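Long-range contact in ketosynthase (Streptomyces sp. MSC090213JE08, PDB 6KXD), which probably condenses a fatty acyl chain on acyl carrier protein with malonyl-ACP, releasing carbon dioxide, to give a 3-oxoacyl-ACP: residues 167-175 with 336-346. Sequence-based numbering, arbitrary orientation.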
loop_
_atom_site.group_PDB
_atom_site.type_symbol
_atom_site.label_atom_id
_atom_site.label_comp_id
_atom_site.label_asym_id
_atom_site.label_seq_id
_atom_site.Cartn_x
_atom_site.Cartn_y
_atom_site.Cartn_z
ATOM N N THR A 167 -0.478 -1.444 -0.020
ATOM C CA THR A 167 -1.270 -2.455 0.683
ATOM C C THR A 167 -2.478 -2.817 -0.194
ATOM O O THR A 167 -3.575 -2.630 0.223
ATOM C CB THR A 167 -1.698 -1.970 2.061
ATOM O OG1 THR A 167 -2.509 -0.802 1.946
ATOM C CG2 THR A 167 -0.489 -1.671 2.940
ATOM N N THR A 168 -2.199 -3.265 -1.409
ATOM C CA THR A 168 -3.235 -3.704 -2.340
ATOM C C THR A 168 -3.179 -5.234 -2.449
ATOM O O THR A 168 -3.379 -5.847 -3.544
ATOM C CB THR A 168 -3.094 -2.971 -3.674
ATOM O OG1 THR A 168 -1.809 -3.260 -4.222
ATOM C CG2 THR A 168 -3.274 -1.474 -3.562
ATOM N N ALA A 169 -2.793 -5.854 -1.336
ATOM C CA ALA A 169 -2.868 -7.316 -1.158
ATOM C C ALA A 169 -2.179 -8.087 -2.300
ATOM O O ALA A 169 -0.979 -7.901 -2.571
ATOM C CB ALA A 169 -4.299 -7.675 -0.913
ATOM N N CYS A 170 -2.879 -9.015 -2.978
ATOM C CA CYS A 170 -2.199 -9.888 -3.953
ATOM C C CYS A 170 -1.639 -9.135 -5.152
ATOM O O CYS A 170 -0.693 -9.633 -5.841
ATOM C CB CYS A 170 -3.151 -10.917 -4.527
ATOM S SG CYS A 170 -4.366 -11.361 -3.286
ATOM N N ALA A 171 -2.172 -7.930 -5.388
ATOM C CA ALA A 171 -1.745 -7.167 -6.514
ATOM C C ALA A 171 -0.589 -6.242 -6.131
ATOM O O ALA A 171 -0.058 -5.569 -6.968
ATOM C CB ALA A 171 -2.899 -6.370 -7.069
ATOM N N ALA A 172 -0.189 -6.254 -4.862
ATOM C CA ALA A 172 0.628 -5.176 -4.333
ATOM C C ALA A 172 2.007 -5.189 -5.004
ATOM O O ALA A 172 2.534 -4.152 -5.327
ATOM C CB ALA A 172 0.675 -5.281 -2.834
ATOM N N GLY A 173 2.574 -6.367 -5.281
ATOM C CA GLY A 173 3.868 -6.447 -5.978
ATOM C C GLY A 173 3.866 -5.748 -7.335
ATOM O O GLY A 173 4.712 -5.005 -7.640
ATOM N N ASN A 174 2.837 -5.996 -8.137
ATOM C CA ASN A 174 2.676 -5.395 -9.427
ATOM C C ASN A 174 2.429 -3.888 -9.293
ATOM O O ASN A 174 2.957 -3.102 -10.076
ATOM C CB ASN A 174 1.510 -6.020 -10.191
ATOM C CG ASN A 174 1.926 -7.185 -11.065
ATOM O OD1 ASN A 174 3.118 -7.501 -11.136
ATOM N ND2 ASN A 174 0.939 -7.862 -11.646
ATOM N N TYR A 175 1.610 -3.502 -8.312
ATOM C CA TYR A 175 1.427 -2.055 -8.060
ATOM C C TYR A 175 2.770 -1.395 -7.794
ATOM O O TYR A 175 3.042 -0.270 -8.258
ATOM C CB TYR A 175 0.578 -1.776 -6.841
ATOM C CG TYR A 175 -0.903 -1.776 -7.081
ATOM C CD1 TYR A 175 -1.588 -2.948 -7.352
ATOM C CD2 TYR A 175 -1.617 -0.601 -6.981
ATOM C CE1 TYR A 175 -2.958 -2.931 -7.529
ATOM C CE2 TYR A 175 -2.982 -0.576 -7.134
ATOM C CZ TYR A 175 -3.657 -1.749 -7.406
ATOM O OH TYR A 175 -5.015 -1.675 -7.564
ATOM N N HIS A 336 -0.182 -19.184 -2.367
ATOM C CA HIS A 336 -0.571 -17.792 -2.490
ATOM C C HIS A 336 0.253 -16.990 -1.485
ATOM O O HIS A 336 -0.097 -16.983 -0.299
ATOM C CB HIS A 336 -2.074 -17.642 -2.272
ATOM C CG HIS A 336 -2.563 -16.276 -2.611
ATOM N ND1 HIS A 336 -1.689 -15.202 -2.773
ATOM C CD2 HIS A 336 -3.804 -15.803 -2.832
ATOM C CE1 HIS A 336 -2.390 -14.115 -3.064
ATOM N NE2 HIS A 336 -3.696 -14.457 -3.099
ATOM N N SER A 337 1.308 -16.341 -1.960
ATOM C CA SER A 337 2.264 -15.651 -1.076
ATOM C C SER A 337 1.828 -14.198 -0.823
ATOM O O SER A 337 2.644 -13.342 -0.490
ATOM C CB SER A 337 3.656 -15.742 -1.609
ATOM O OG SER A 337 3.780 -15.170 -2.893
ATOM N N MET A 338 0.527 -13.943 -0.985
ATOM C CA MET A 338 -0.125 -12.720 -0.551
ATOM C C MET A 338 0.599 -11.522 -1.196
ATOM O O MET A 338 0.739 -11.435 -2.445
ATOM C CB MET A 338 -0.149 -12.696 0.980
ATOM C CG MET A 338 -0.859 -13.891 1.605
ATOM S SD MET A 338 -2.501 -14.204 0.823
ATOM C CE MET A 338 -2.872 -15.778 1.605
ATOM N N GLY A 339 1.103 -10.595 -0.391
ATOM C CA GLY A 339 1.681 -9.383 -0.942
ATOM C C GLY A 339 2.899 -9.677 -1.784
ATOM O O GLY A 339 3.221 -8.928 -2.711
ATOM N N ALA A 340 3.524 -10.831 -1.535
ATOM C CA ALA A 340 4.685 -11.193 -2.331
ATOM C C ALA A 340 4.284 -11.791 -3.683
ATOM O O ALA A 340 5.134 -11.968 -4.566
ATOM C CB ALA A 340 5.530 -12.156 -1.557
ATOM N N ALA A 341 3.012 -12.161 -3.832
ATOM C CA ALA A 341 2.648 -13.062 -4.898
ATOM C C ALA A 341 2.995 -12.459 -6.245
ATOM O O ALA A 341 3.710 -13.087 -6.998
ATOM C CB ALA A 341 1.217 -13.484 -4.815
ATOM N N SER A 342 2.543 -11.230 -6.527
ATOM C CA SER A 342 2.750 -10.678 -7.829
ATOM C C SER A 342 4.214 -10.271 -8.028
ATOM O O SER A 342 4.648 -10.186 -9.146
ATOM C CB SER A 342 1.779 -9.519 -8.129
ATOM O OG SER A 342 1.732 -8.562 -7.083
ATOM N N ALA A 343 4.954 -10.001 -6.937
ATOM C CA ALA A 343 6.339 -9.637 -7.039
ATOM C C ALA A 343 7.163 -10.876 -7.431
ATOM O O ALA A 343 7.975 -10.797 -8.358
ATOM C CB ALA A 343 6.837 -9.053 -5.754
ATOM N N LEU A 344 6.891 -11.979 -6.735
ATOM C CA LEU A 344 7.484 -13.312 -7.065
ATOM C C LEU A 344 7.053 -13.742 -8.467
ATOM O O LEU A 344 7.883 -14.170 -9.234
ATOM C CB LEU A 344 7.125 -14.337 -5.995
ATOM C CG LEU A 344 7.845 -14.126 -4.664
ATOM C CD1 LEU A 344 7.272 -14.990 -3.553
ATOM C CD2 LEU A 344 9.359 -14.304 -4.819
ATOM N N GLY A 345 5.808 -13.465 -8.860
ATOM C CA GLY A 345 5.384 -13.664 -10.263
ATOM C C GLY A 345 6.160 -12.824 -11.250
ATOM O O GLY A 345 6.594 -13.309 -12.339
ATOM N N ALA A 346 6.326 -11.529 -10.942
ATOM C CA ALA A 346 7.095 -10.655 -11.786
ATOM C C ALA A 346 8.512 -11.206 -12.003
ATOM O O ALA A 346 9.056 -11.092 -13.105
ATOM C CB ALA A 346 7.156 -9.255 -11.197
#
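The first turn of helix 172-185 packs backbone to backbone against helix 341-355, with Gly173 CA 4.2 Å from Ala343 CA. Gly173 allows this approach, since a CB there would clash with Ala343 N and Ser342 OG. Ser342 joins the two helices. Its OG gives a hydrogen bond to Cys170 O (2.9 Å) and accepts one from Asn174 N (3.0 Å, 146° at the hydrogen). The donor OG is tilted 28° from the carbonyl plane of Cys170. Chi1 of 49° sets OG between the backbone N and the carbonyl carbon of Ser342, facing the first turn of helix 172-185. Without this hydroxyl, as with an alanine here, Cys170 O and Asn174 N would probably lose their shared partner. The side-chain amide of Asn174 lies alongside Ser342 CB, its CG 3.8 Å away, while OD1 accepts a hydrogen bond from Asn390 ND2. The two helices belong to the duplicated core of the thiolase fold, in which the nucleophilic cysteine sits at the start of a buried helix. Cys170, in Thr-Ala-Cys-Ala, is consistent with that cysteine, and His336 with a histidine of the Cys-His-His site. Cys170 SG lies at the edge of the His336 ring, 3.2 Å from NE2. CG of His336 lies anti to its backbone N, which brings the NE2-CE1 edge beside the sulfur. Met338 SD sits over the ring centre, 3.8 Å above the plane. Nearby, Gly339 CA makes a nearly straight CA-H...O contact with Ala169 O (3.5 Å).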